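Local coordinates for protein cysteine desulfurase (Thermococcus onnurineus, PDB 5B87) that probably uses pyridoxal 5'-phosphate to take sulfur from L-cysteine, passing it to an acceptor and releasing L-alanine, at residues K176-Q181 and A205-D210; K126-P131 and E153-D158; V180-N185 and A212-H217; E160-L165 and L187-E192; D91-K96 and V220-L225. All blocks are in the same frame, centred on the assembly; numbering follows the deposited sequence.

Interaction 1: residues K176-Q181 and A205-D210; sequences KLVAVQ and AIFVVD. With PLP (pyridoxal-5'-phosphate), chain E.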
# COMPACT_ATOMS: atom_id res chain seq x y z
N LYS B 176 4.74 24.78 15.96
CA LYS B 176 3.84 24.72 14.86
C LYS B 176 3.21 23.34 14.79
O LYS B 176 2.05 23.19 14.52
CB LYS B 176 4.63 25.02 13.59
CG LYS B 176 3.81 25.23 12.35
CD LYS B 176 2.88 26.40 12.49
CE LYS B 176 2.92 27.30 11.29
NZ LYS B 176 1.55 27.44 10.75
N LEU B 177 4.01 22.33 15.04
CA LEU B 177 3.59 20.92 14.98
C LEU B 177 4.31 20.09 16.04
O LEU B 177 5.49 20.29 16.30
CB LEU B 177 3.89 20.37 13.59
CG LEU B 177 3.33 18.97 13.29
CD1 LEU B 177 2.90 18.87 11.83
CD2 LEU B 177 4.35 17.89 13.56
N VAL B 178 3.58 19.19 16.66
CA VAL B 178 4.13 18.21 17.60
C VAL B 178 3.81 16.79 17.12
O VAL B 178 2.69 16.50 16.79
CB VAL B 178 3.56 18.44 18.99
CG1 VAL B 178 4.20 17.49 19.99
CG2 VAL B 178 3.79 19.87 19.40
N ALA B 179 4.81 15.93 17.06
CA ALA B 179 4.68 14.59 16.52
C ALA B 179 5.23 13.67 17.61
O ALA B 179 6.39 13.83 18.02
CB ALA B 179 5.48 14.44 15.23
N VAL B 180 4.37 12.76 18.12
CA VAL B 180 4.79 11.84 19.15
C VAL B 180 4.22 10.45 18.98
O VAL B 180 3.07 10.26 18.64
CB VAL B 180 4.45 12.28 20.59
CG1 VAL B 180 5.15 13.61 20.93
CG2 VAL B 180 2.95 12.37 20.83
N GLN B 181 5.03 9.50 19.38
CA GLN B 181 4.66 8.12 19.40
C GLN B 181 3.83 7.85 20.67
O GLN B 181 4.06 8.43 21.69
CB GLN B 181 5.92 7.27 19.38
CG GLN B 181 6.64 7.22 20.71
CD GLN B 181 8.01 6.61 20.68
OE1 GLN B 181 8.54 6.29 19.66
NE2 GLN B 181 8.60 6.47 21.83
N ALA B 205 -0.73 24.12 18.56
CA ALA B 205 0.17 23.32 17.76
C ALA B 205 -0.55 22.12 17.20
O ALA B 205 -1.37 21.53 17.87
CB ALA B 205 1.31 22.85 18.62
N ILE B 206 -0.25 21.74 15.97
CA ILE B 206 -0.88 20.57 15.41
C ILE B 206 -0.24 19.34 16.06
O ILE B 206 0.95 19.27 16.23
CB ILE B 206 -1.00 20.55 13.88
CG1 ILE B 206 -0.02 19.62 13.24
CG2 ILE B 206 -0.88 21.91 13.27
CD1 ILE B 206 -0.63 18.89 12.09
N PHE B 207 -1.09 18.39 16.43
CA PHE B 207 -0.70 17.20 17.12
C PHE B 207 -0.87 15.93 16.31
O PHE B 207 -1.94 15.58 15.93
CB PHE B 207 -1.49 17.16 18.40
CG PHE B 207 -0.97 16.21 19.42
CD1 PHE B 207 0.33 16.24 19.83
CD2 PHE B 207 -1.82 15.31 19.99
CE1 PHE B 207 0.77 15.37 20.78
CE2 PHE B 207 -1.39 14.43 20.93
CZ PHE B 207 -0.10 14.46 21.33
N VAL B 208 0.23 15.25 16.04
CA VAL B 208 0.26 14.04 15.33
C VAL B 208 0.77 12.93 16.25
O VAL B 208 1.81 13.08 16.92
CB VAL B 208 0.98 14.10 13.94
CG1 VAL B 208 1.49 15.47 13.56
CG2 VAL B 208 1.98 12.99 13.71
N VAL B 209 0.05 11.81 16.22
CA VAL B 209 0.35 10.64 17.03
C VAL B 209 0.70 9.41 16.18
O VAL B 209 -0.02 9.06 15.20
CB VAL B 209 -0.84 10.29 17.94
CG1 VAL B 209 -0.46 9.20 18.92
CG2 VAL B 209 -1.29 11.54 18.68
N ASP B 210 1.80 8.78 16.52
CA ASP B 210 2.26 7.59 15.86
C ASP B 210 1.83 6.50 16.78
O ASP B 210 2.43 6.29 17.77
CB ASP B 210 3.76 7.59 15.70
CG ASP B 210 4.32 6.25 15.30
OD1 ASP B 210 3.57 5.33 15.08
OD2 ASP B 210 5.52 6.12 15.23
N1 PLP E . 6.30 3.68 14.58
C2 PLP E . 6.53 2.75 15.47
C2A PLP E . 6.59 3.11 16.94
C3 PLP E . 6.72 1.41 15.08
O3 PLP E . 7.00 0.40 16.00
C4 PLP E . 6.69 1.02 13.74
C4A PLP E . 6.92 -0.46 13.42
C5 PLP E . 6.45 1.98 12.84
C6 PLP E . 6.27 3.28 13.28
C5A PLP E . 6.44 1.61 11.40
O4P PLP E . 5.31 0.79 11.09
P PLP E . 5.34 0.19 9.55
O1P PLP E . 4.10 -0.65 9.49
O2P PLP E . 6.55 -0.71 9.43
O3P PLP E . 5.39 1.40 8.64
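Leu177 meets Ile206 and Val208 on one side of two neighbouring parallel strands: CD2 of Leu177 packs on CG1 of Val208 at 3.7 Å, while its CD1 is modelled unusually, and doubtfully, close to CG1 of Ile206. On the reverse side Phe207 carries its CG anti to the backbone N (chi1 -164°), which leans the ring back over 177-181; CG2 of Val180 comes 3.7 Å from its CE1, and CB of Val178 meets the ring edge. Five backbone hydrogen bonds hold the strands in register, running from Ile206 N to Lys176 O at one end to Asp210 N and Val180 O, 2.9 Å apart, at the other. With helix 193-203 the pair forms a beta-alpha-beta unit in the large sheet of a fold-type I PLP enzyme; Leu117 and Trp141, on two helices, back the Leu177 side. At the strand end OD1 of Asp210 is fixed by Ala212 N, and OD2 approaches N1 of PLP to 2.6 Å. With an alanine at Asp210 the pyridine nitrogen would probably be left without its carboxylate mate. A carboxylate so close is consistent with support for a protonated, electron-withdrawing pyridine ring, as in related enzymes.

Interaction 2: residues K126-P131 and E153-D158; sequences KIVTTP and EFIEGD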
# COMPACT_ATOMS: atom_id res chain seq x y z
N LYS B 126 8.89 25.74 14.18
CA LYS B 126 9.38 24.68 15.02
C LYS B 126 8.53 23.44 15.16
O LYS B 126 7.37 23.50 15.44
CB LYS B 126 9.62 25.25 16.39
CG LYS B 126 10.10 24.26 17.40
CD LYS B 126 9.32 24.44 18.67
CE LYS B 126 10.13 25.14 19.71
NZ LYS B 126 9.24 25.78 20.68
N ILE B 127 9.17 22.31 14.95
CA ILE B 127 8.56 21.03 15.07
C ILE B 127 9.15 20.48 16.31
O ILE B 127 10.36 20.55 16.49
CB ILE B 127 8.88 20.13 13.88
CG1 ILE B 127 8.23 20.69 12.63
CG2 ILE B 127 8.31 18.73 14.05
CD1 ILE B 127 8.68 19.99 11.38
N VAL B 128 8.30 19.95 17.19
CA VAL B 128 8.81 19.17 18.29
C VAL B 128 8.31 17.71 18.32
O VAL B 128 7.13 17.41 18.09
CB VAL B 128 8.67 19.87 19.65
CG1 VAL B 128 8.07 21.26 19.52
CG2 VAL B 128 7.94 19.02 20.67
N THR B 129 9.26 16.83 18.63
CA THR B 129 9.03 15.42 18.76
C THR B 129 9.71 14.87 20.05
O THR B 129 10.24 15.64 20.87
CB THR B 129 9.46 14.70 17.48
OG1 THR B 129 8.89 13.39 17.50
CG2 THR B 129 10.99 14.58 17.34
N THR B 130 9.69 13.57 20.20
CA THR B 130 10.33 12.95 21.33
C THR B 130 11.66 12.45 20.85
O THR B 130 11.86 12.34 19.67
CB THR B 130 9.49 11.84 21.97
OG1 THR B 130 9.83 10.57 21.43
CG2 THR B 130 8.04 12.06 21.76
N PRO B 131 12.57 12.14 21.83
CA PRO B 131 13.85 11.64 21.34
C PRO B 131 13.84 10.16 21.13
O PRO B 131 14.85 9.60 20.81
CB PRO B 131 14.78 11.92 22.48
CG PRO B 131 13.98 11.60 23.66
CD PRO B 131 12.68 12.22 23.35
N GLU B 153 13.15 20.32 17.53
CA GLU B 153 13.52 20.18 18.94
C GLU B 153 12.88 18.95 19.62
O GLU B 153 11.75 18.59 19.38
CB GLU B 153 13.17 21.47 19.69
CG GLU B 153 14.10 22.62 19.28
CD GLU B 153 13.71 23.99 19.85
OE1 GLU B 153 13.21 24.04 21.00
OE2 GLU B 153 13.95 25.01 19.14
N PHE B 154 13.65 18.31 20.46
CA PHE B 154 13.25 17.09 21.08
C PHE B 154 12.96 17.36 22.51
O PHE B 154 13.82 17.90 23.20
CB PHE B 154 14.38 16.09 20.97
CG PHE B 154 14.79 15.88 19.56
CD1 PHE B 154 14.09 14.97 18.78
CD2 PHE B 154 15.81 16.64 19.00
CE1 PHE B 154 14.45 14.76 17.47
CE2 PHE B 154 16.16 16.46 17.68
CZ PHE B 154 15.47 15.52 16.91
N ILE B 155 11.78 16.97 22.97
CA ILE B 155 11.46 17.15 24.36
C ILE B 155 12.39 16.20 25.08
O ILE B 155 12.83 15.23 24.53
CB ILE B 155 9.94 17.01 24.73
CG1 ILE B 155 9.63 15.83 25.62
CG2 ILE B 155 9.01 17.03 23.54
CD1 ILE B 155 9.58 16.23 27.06
N GLU B 156 12.69 16.53 26.32
CA GLU B 156 13.59 15.76 27.15
C GLU B 156 12.97 14.60 27.91
O GLU B 156 11.84 14.64 28.28
CB GLU B 156 14.18 16.67 28.19
CG GLU B 156 15.59 17.09 27.96
CD GLU B 156 16.01 18.15 28.93
OE1 GLU B 156 16.41 19.23 28.50
OE2 GLU B 156 15.88 17.91 30.14
N GLY B 157 13.78 13.59 28.15
CA GLY B 157 13.40 12.43 28.91
C GLY B 157 14.56 11.59 29.40
O GLY B 157 15.65 11.75 28.96
N ASP B 158 14.28 10.68 30.33
CA ASP B 158 15.29 9.79 30.88
C ASP B 158 15.52 8.56 29.99
O ASP B 158 14.93 8.42 28.90
CB ASP B 158 14.94 9.43 32.32
CG ASP B 158 13.72 8.54 32.44
OD1 ASP B 158 13.42 7.77 31.51
OD2 ASP B 158 13.06 8.61 33.50
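Thr129 and Phe154 lie side by side and point the same way from adjacent parallel strands, with CG2 of Thr129 only 3.4 Å from CD1 of the ring. This is the tight part of the contact. The threonine has OG1 anti to its own N (chi1 -164°), where it reaches Ala179 O on the next strand, and the methyl is left beside the ring, near CD1 and CE1. Thr130 O comes up to the ring edge, 3.6 Å from CD1 of Phe154, whose side chain also packs on Leu272 of the second subunit. A serine here would probably open a gap beside the Thr129 methyl and take away a packing surface for Leu272 of that subunit. On the opposite side of the sheet CG2 of Val128 meets CG2 of Ile155 at 3.7 Å. Strands 126-129 and 151-154, joined through helix 139-148, make a beta-alpha-beta unit, and 151-154 is one of the two outermost strands of the large sheet within this chain. Three backbone hydrogen bonds join the segments, the last, just past the strand, from Ile155 N to Thr129 O (2.9 Å), after which CD of Pro131 rests against Ile155 O. The start of the contact is looser: Lys126 crosses Glu153 at about a right angle, but its NZ stays 4.3 Å from Glu153 OE1, too far for a salt bridge, and bonds instead to Lys171 O.

Interaction 3: residues V180-N185 and A212-H217; sequences VQHVSN and AQSAGH. With PLP (pyridoxal-5'-phosphate), chain E.
Val183 and Gln213 bring their CA atoms to 5.6 Å where two loops, each following a strand of the large sheet, pass one another, and a water accepts from both backbones, 3.2 Å from Val183 N and 2.9 Å from Gln213 N. Their side chains cross at about a right angle, CG2 of Val183 resting on CB of Gln213 at 3.5 Å, while CG1 of Val183 leans on CB of Ser214. Next to them His182 sets ND1 2.9 Å from OG of Ser214. From this support Gln213 turns toward the cofactor: its CG is anti to the carbonyl carbon (chi1 -65°), and a second bend at chi2 swings the amide to PLP. There NE2 of Gln213 donates to PLP O3 over 2.7 Å, nearly straight (169°). The same NE2 also bonds to Thr43 O, which helps fix the amide's rotation. On the other loop CB of Asn185 comes within 3.0 Å of PLP O3 and touches CG of Gln213, and Asn185 ND2 bonds to the carboxylate of a bound alanine. The methyl of Ala212 lies against the pyridine ring, 3.6 Å from N1. The two loops line a ring face and the O3 edge of the cofactor, Gln213 holding PLP and Asn185 the alanine, the expected product; the short hydrogen bond from the amide to O3 is likely to stabilise negative charge on that oxygen.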
# COMPACT_ATOMS: atom_id res chain seq x y z
N VAL B 180 4.37 12.76 18.12
CA VAL B 180 4.79 11.84 19.15
C VAL B 180 4.22 10.45 18.98
O VAL B 180 3.07 10.26 18.64
CB VAL B 180 4.45 12.28 20.59
CG1 VAL B 180 5.15 13.61 20.93
CG2 VAL B 180 2.95 12.37 20.83
N GLN B 181 5.03 9.50 19.38
CA GLN B 181 4.66 8.12 19.40
C GLN B 181 3.83 7.85 20.67
O GLN B 181 4.06 8.43 21.69
CB GLN B 181 5.92 7.27 19.38
CG GLN B 181 6.64 7.22 20.71
CD GLN B 181 8.01 6.61 20.68
OE1 GLN B 181 8.54 6.29 19.66
NE2 GLN B 181 8.60 6.47 21.83
N HIS B 182 2.85 6.97 20.58
CA HIS B 182 2.01 6.62 21.70
C HIS B 182 2.84 5.68 22.54
O HIS B 182 2.99 5.88 23.70
CB HIS B 182 0.69 6.03 21.22
CG HIS B 182 -0.32 5.84 22.30
ND1 HIS B 182 -1.61 5.48 22.03
CD2 HIS B 182 -0.23 5.96 23.63
CE1 HIS B 182 -2.27 5.37 23.16
NE2 HIS B 182 -1.46 5.67 24.14
N VAL B 183 3.40 4.68 21.90
CA VAL B 183 4.34 3.80 22.57
C VAL B 183 5.60 3.54 21.76
O VAL B 183 5.59 3.49 20.53
CB VAL B 183 3.69 2.50 23.21
CG1 VAL B 183 2.19 2.42 23.08
CG2 VAL B 183 4.38 1.21 22.82
N SER B 184 6.70 3.40 22.49
CA SER B 184 8.04 3.20 21.93
C SER B 184 8.16 1.75 21.58
O SER B 184 7.94 0.88 22.40
CB SER B 184 9.14 3.48 22.96
OG SER B 184 10.44 3.14 22.41
N ASN B 185 8.60 1.50 20.37
CA ASN B 185 8.81 0.16 19.92
C ASN B 185 10.10 -0.49 20.43
O ASN B 185 10.28 -1.71 20.26
CB ASN B 185 8.81 0.13 18.41
CG ASN B 185 9.92 0.97 17.82
OD1 ASN B 185 9.95 2.18 18.03
ND2 ASN B 185 10.81 0.35 17.04
N ALA B 212 1.54 3.23 16.16
CA ALA B 212 1.84 1.96 15.50
C ALA B 212 1.95 0.79 16.51
O ALA B 212 1.63 -0.37 16.20
CB ALA B 212 3.11 2.11 14.69
N GLN B 213 2.37 1.12 17.72
CA GLN B 213 2.49 0.13 18.76
C GLN B 213 1.36 0.23 19.79
O GLN B 213 1.32 -0.56 20.67
CB GLN B 213 3.84 0.27 19.46
CG GLN B 213 4.98 -0.04 18.51
CD GLN B 213 4.95 -1.49 18.03
OE1 GLN B 213 4.31 -2.37 18.63
NE2 GLN B 213 5.66 -1.74 16.94
N SER B 214 0.43 1.18 19.67
CA SER B 214 -0.69 1.19 20.62
C SER B 214 -1.92 0.52 20.07
O SER B 214 -2.60 -0.18 20.77
CB SER B 214 -1.01 2.59 21.08
OG SER B 214 -1.17 3.45 19.99
N ALA B 215 -2.18 0.70 18.77
CA ALA B 215 -3.38 0.20 18.15
C ALA B 215 -3.47 -1.32 18.27
O ALA B 215 -2.54 -2.03 17.92
CB ALA B 215 -3.44 0.62 16.72
N GLY B 216 -4.60 -1.79 18.80
CA GLY B 216 -4.87 -3.19 19.02
C GLY B 216 -4.28 -3.82 20.29
O GLY B 216 -4.57 -4.98 20.53
N HIS B 217 -3.55 -3.05 21.08
CA HIS B 217 -2.94 -3.47 22.32
C HIS B 217 -3.58 -2.73 23.47
O HIS B 217 -3.71 -3.25 24.52
CB HIS B 217 -1.45 -3.19 22.35
CG HIS B 217 -0.65 -3.99 21.39
ND1 HIS B 217 -0.47 -5.34 21.51
CD2 HIS B 217 0.02 -3.63 20.28
CE1 HIS B 217 0.27 -5.78 20.52
NE2 HIS B 217 0.58 -4.75 19.76
N1 PLP E . 6.30 3.68 14.58
C2 PLP E . 6.53 2.75 15.47
C2A PLP E . 6.59 3.11 16.94
C3 PLP E . 6.72 1.41 15.08
O3 PLP E . 7.00 0.40 16.00
C4 PLP E . 6.69 1.02 13.74
C4A PLP E . 6.92 -0.46 13.42
C5 PLP E . 6.45 1.98 12.84
C6 PLP E . 6.27 3.28 13.28
C5A PLP E . 6.44 1.61 11.40
O4P PLP E . 5.31 0.79 11.09
P PLP E . 5.34 0.19 9.55
O1P PLP E . 4.10 -0.65 9.49
O2P PLP E . 6.55 -0.71 9.43
O3P PLP E . 5.39 1.40 8.64
O HOH W 1 3.01 3.63 18.95

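Interaction 4: residues E160-L165 and L187-E192; sequences EGNLDL and LGVIHE
His191 reaches across to Leu163 and Gly161, joining two loops, after strands 151-154 and 177-181, that each lead into a helix: Asp164 and Glu192 are the N-cap residues of helices 165-172 and 193-203, and the touching parts of the loops run 25° apart. Followed outward, the histidine has CB 4.1 Å from CD1 of Leu163, and CG closer to the same methyl. With CG anti to the carbonyl carbon (chi1 -65°), the imidazole is brought under Leu163, whose CD1 stands 3.9 Å from the ring centroid, a CH-pi contact over one face, with His191 CD2 the nearest ring atom. At the ring edge, near its plane, NE2 gives a weak hydrogen bond to Gly161 O, 3.2 Å long and bent to 129°. ND1, the other ring nitrogen, bonds to Gln181 O, and a doubly protonated ring could be accommodated. Gly161 is hemmed in: at its positive phi a CB would run into Val189 CG1 and crowd the carbonyl of Glu160. Val189 instead lays CG2 3.5 Å from Gly161 O, and CG1 beside it. Beyond Val189, Leu187 packs on Val380 and Leu384 of helix 378-384, while its CD1 touches the glycine backbone, 3.7 Å from Gly161 CA.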
# COMPACT_ATOMS: atom_id res chain seq x y z
N GLU B 160 14.78 5.45 30.73
CA GLU B 160 13.63 4.55 30.75
C GLU B 160 12.58 4.97 29.73
O GLU B 160 11.61 4.26 29.54
CB GLU B 160 12.95 4.53 32.14
CG GLU B 160 13.76 3.88 33.25
CD GLU B 160 13.00 3.73 34.57
OE1 GLU B 160 11.86 4.25 34.73
OE2 GLU B 160 13.56 3.07 35.47
N GLY B 161 12.74 6.14 29.10
CA GLY B 161 11.74 6.67 28.17
C GLY B 161 10.70 7.60 28.75
O GLY B 161 9.78 7.99 28.02
N ASN B 162 10.84 7.95 30.02
CA ASN B 162 9.90 8.85 30.65
C ASN B 162 10.22 10.27 30.29
O ASN B 162 11.30 10.76 30.54
CB ASN B 162 9.89 8.74 32.15
CG ASN B 162 9.64 7.35 32.64
OD1 ASN B 162 10.46 6.79 33.33
ND2 ASN B 162 8.51 6.81 32.30
N LEU B 163 9.26 10.93 29.69
CA LEU B 163 9.43 12.27 29.28
C LEU B 163 9.30 13.27 30.40
O LEU B 163 8.52 13.11 31.30
CB LEU B 163 8.38 12.59 28.26
CG LEU B 163 8.38 11.76 27.01
CD1 LEU B 163 7.08 12.04 26.31
CD2 LEU B 163 9.53 12.20 26.16
N ASP B 164 10.07 14.33 30.32
CA ASP B 164 9.97 15.38 31.29
C ASP B 164 8.84 16.21 30.75
O ASP B 164 8.98 16.88 29.76
CB ASP B 164 11.24 16.19 31.36
CG ASP B 164 11.15 17.37 32.28
OD1 ASP B 164 10.12 17.62 32.93
OD2 ASP B 164 12.14 18.06 32.36
N LEU B 165 7.71 16.12 31.41
CA LEU B 165 6.50 16.83 31.01
C LEU B 165 6.63 18.34 31.20
O LEU B 165 5.93 19.09 30.49
CB LEU B 165 5.24 16.32 31.76
CG LEU B 165 4.49 15.10 31.16
CD1 LEU B 165 5.28 13.81 31.25
CD2 LEU B 165 3.11 14.89 31.80
N LEU B 187 11.62 0.55 23.74
CA LEU B 187 11.62 0.59 25.21
C LEU B 187 10.31 0.08 25.82
O LEU B 187 10.30 -0.37 26.95
CB LEU B 187 11.83 2.05 25.70
CG LEU B 187 13.19 2.72 25.44
CD1 LEU B 187 13.08 4.23 25.66
CD2 LEU B 187 14.29 2.15 26.31
N GLY B 188 9.20 0.21 25.10
CA GLY B 188 7.91 -0.18 25.64
C GLY B 188 7.28 0.89 26.51
O GLY B 188 6.17 0.68 27.02
N VAL B 189 7.90 2.07 26.62
CA VAL B 189 7.25 3.13 27.35
C VAL B 189 5.97 3.63 26.66
O VAL B 189 5.94 3.89 25.47
CB VAL B 189 8.19 4.34 27.65
CG1 VAL B 189 8.80 4.90 26.36
CG2 VAL B 189 7.46 5.40 28.47
N ILE B 190 4.93 3.79 27.47
CA ILE B 190 3.67 4.39 27.08
C ILE B 190 3.71 5.86 27.49
O ILE B 190 3.65 6.14 28.67
CB ILE B 190 2.49 3.71 27.83
CG1 ILE B 190 2.42 2.22 27.51
CG2 ILE B 190 1.17 4.42 27.48
CD1 ILE B 190 1.48 1.43 28.45
N HIS B 191 3.82 6.76 26.55
CA HIS B 191 3.86 8.16 26.87
C HIS B 191 2.50 8.66 27.23
O HIS B 191 1.51 8.08 26.88
CB HIS B 191 4.40 8.97 25.73
CG HIS B 191 5.82 8.66 25.40
ND1 HIS B 191 6.24 8.38 24.14
CD2 HIS B 191 6.91 8.57 26.19
CE1 HIS B 191 7.53 8.12 24.16
NE2 HIS B 191 7.95 8.22 25.39
N GLU B 192 2.48 9.77 27.94
CA GLU B 192 1.28 10.41 28.37
C GLU B 192 0.76 11.25 27.21
O GLU B 192 0.86 12.46 27.24
CB GLU B 192 1.57 11.28 29.56
CG GLU B 192 1.71 10.56 30.89
CD GLU B 192 0.38 10.10 31.45
OE1 GLU B 192 -0.42 10.92 31.89
OE2 GLU B 192 0.12 8.90 31.44

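Interaction 5: residues D91-K96 and V220-L225; sequences DFIGAK and VNVKKL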
# COMPACT_ATOMS: atom_id res chain seq x y z
N ASP B 91 -14.75 3.72 13.81
CA ASP B 91 -15.29 3.48 15.12
C ASP B 91 -14.25 3.05 16.14
O ASP B 91 -14.30 3.44 17.24
CB ASP B 91 -16.42 2.47 15.05
CG ASP B 91 -17.64 3.01 14.36
OD1 ASP B 91 -17.72 4.20 14.12
OD2 ASP B 91 -18.53 2.23 14.05
N PHE B 92 -13.30 2.24 15.74
CA PHE B 92 -12.23 1.76 16.57
C PHE B 92 -11.37 2.88 17.18
O PHE B 92 -10.82 2.72 18.20
CB PHE B 92 -11.35 0.87 15.68
CG PHE B 92 -10.25 0.14 16.38
CD1 PHE B 92 -10.50 -0.72 17.40
CD2 PHE B 92 -8.98 0.28 15.95
CE1 PHE B 92 -9.49 -1.41 18.00
CE2 PHE B 92 -7.96 -0.40 16.55
CZ PHE B 92 -8.21 -1.25 17.58
N ILE B 93 -11.29 3.98 16.48
CA ILE B 93 -10.49 5.11 16.80
C ILE B 93 -11.29 6.31 17.30
O ILE B 93 -10.74 7.27 17.72
CB ILE B 93 -9.68 5.44 15.52
CG1 ILE B 93 -8.25 5.80 15.79
CG2 ILE B 93 -10.35 6.46 14.62
CD1 ILE B 93 -7.53 6.37 14.58
N GLY B 94 -12.59 6.24 17.21
CA GLY B 94 -13.46 7.31 17.61
C GLY B 94 -13.57 8.38 16.56
O GLY B 94 -13.97 9.47 16.82
N ALA B 95 -13.21 8.05 15.34
CA ALA B 95 -13.26 8.99 14.26
C ALA B 95 -14.50 8.91 13.40
O ALA B 95 -15.31 8.03 13.52
CB ALA B 95 -12.05 8.80 13.39
N LYS B 96 -14.62 9.87 12.50
CA LYS B 96 -15.68 9.88 11.54
C LYS B 96 -15.17 9.15 10.31
O LYS B 96 -13.99 9.17 10.06
CB LYS B 96 -15.99 11.30 11.12
CG LYS B 96 -17.07 11.98 11.90
CD LYS B 96 -16.97 13.46 11.68
CE LYS B 96 -17.93 14.20 12.57
NZ LYS B 96 -17.56 15.62 12.67
N VAL B 220 -7.02 3.50 21.86
CA VAL B 220 -6.63 4.65 21.06
C VAL B 220 -7.91 5.32 20.54
O VAL B 220 -8.63 4.78 19.77
CB VAL B 220 -5.50 4.42 20.03
CG1 VAL B 220 -4.90 3.03 20.05
CG2 VAL B 220 -5.76 5.03 18.68
N ASN B 221 -8.15 6.51 21.04
CA ASN B 221 -9.32 7.30 20.75
C ASN B 221 -8.85 8.67 20.39
O ASN B 221 -8.17 9.30 21.15
CB ASN B 221 -10.23 7.35 21.93
CG ASN B 221 -11.48 8.12 21.63
OD1 ASN B 221 -11.48 9.31 21.66
ND2 ASN B 221 -12.53 7.43 21.33
N VAL B 222 -9.24 9.15 19.24
CA VAL B 222 -8.67 10.40 18.73
C VAL B 222 -9.15 11.59 19.53
O VAL B 222 -8.46 12.59 19.57
CB VAL B 222 -8.86 10.66 17.21
CG1 VAL B 222 -8.08 9.63 16.40
CG2 VAL B 222 -10.35 10.72 16.82
N LYS B 223 -10.33 11.51 20.12
CA LYS B 223 -10.80 12.72 20.77
C LYS B 223 -10.23 12.76 22.18
O LYS B 223 -9.85 13.85 22.65
CB LYS B 223 -12.32 13.03 20.54
CG LYS B 223 -13.39 12.33 21.33
CD LYS B 223 -13.98 13.21 22.44
CE LYS B 223 -15.16 14.09 22.01
NZ LYS B 223 -16.47 13.40 22.24
N LYS B 224 -10.05 11.58 22.80
CA LYS B 224 -9.36 11.47 24.06
C LYS B 224 -7.89 11.94 23.92
O LYS B 224 -7.37 12.66 24.78
CB LYS B 224 -9.52 10.03 24.60
CG LYS B 224 -9.16 9.84 26.07
CD LYS B 224 -9.70 8.53 26.65
CE LYS B 224 -11.21 8.53 26.86
NZ LYS B 224 -11.84 7.27 26.36
N LEU B 225 -7.24 11.59 22.81
CA LEU B 225 -5.84 11.95 22.53
C LEU B 225 -5.65 13.39 21.97
O LEU B 225 -4.51 13.82 21.79
CB LEU B 225 -5.21 10.94 21.54
CG LEU B 225 -4.56 9.63 21.99
CD1 LEU B 225 -4.96 9.21 23.41
CD2 LEU B 225 -4.72 8.48 21.02
O HOH W 2 -8.88 1.76 20.02
O HOH W 3 -11.59 4.25 20.59
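Over one face of the Phe92 ring, above its centre, sits a water that ties the two segments together by donating to Phe92 O and accepting from Val220 N. The other flat group is the Asn221 amide. Its CG is anti to the backbone N (chi1 -178°), and OD1 takes two backbone N-H groups: Lys224 N lies in the carbonyl plane on a lone pair, 2.9 Å away, whereas Lys223 N comes from above the plane. This Asx turn holds the amide still, and ND2 approaches Gly94 CA at 3.8 Å. A second water donates to Phe92 O and receives a weak bond from ND2. Gly94, the first residue to leave helical angles, has positive phi in a Schellman motif; a CB there would clash with ND2. Directly between the two segments runs one hydrogen bond, Val222 N to Ile93 O, 2.8 Å. Beside it CD1 of Ile93 lies 3.8 Å from CG1 of Val222, and CG1 of Ile93 is 3.9 Å from CG2 of Val220. The helix end is thereby fastened to the loop before strand 229-233: Ile93, Val220 and Val222 all pack on Leu230 of that strand, Val222 and Ala95 reach Tyr248 of strand 245-249, and Phe92 turns to Ile301 and Glu305 of helix 291-307.

Overall arrangement
Interactions 1 and 2 belong to one sheet, where strands 126-129 and 177-181 are neighbours, but interaction 1 is buried in mid-sheet and interaction 2 lies at an outer strand, partly buried and touching the second subunit. Both are parallel strand pairings; the side-chain contacts of interaction 1 are mostly apolar, those of interaction 2 mixed. Interaction 3 continues the strands of interaction 1 into loops, shares Val180 and Gln181 with it, and also meets PLP; there water and amide chemistry replace regular pairing. Interaction 4 backs interaction 3 through a probable hydrogen bond from His191 N to His182 O. Interaction 5, more exposed, ties a helix end to a later part of the loop used by interaction 3, its waters and Asx turn contrasting with regular strand pairing.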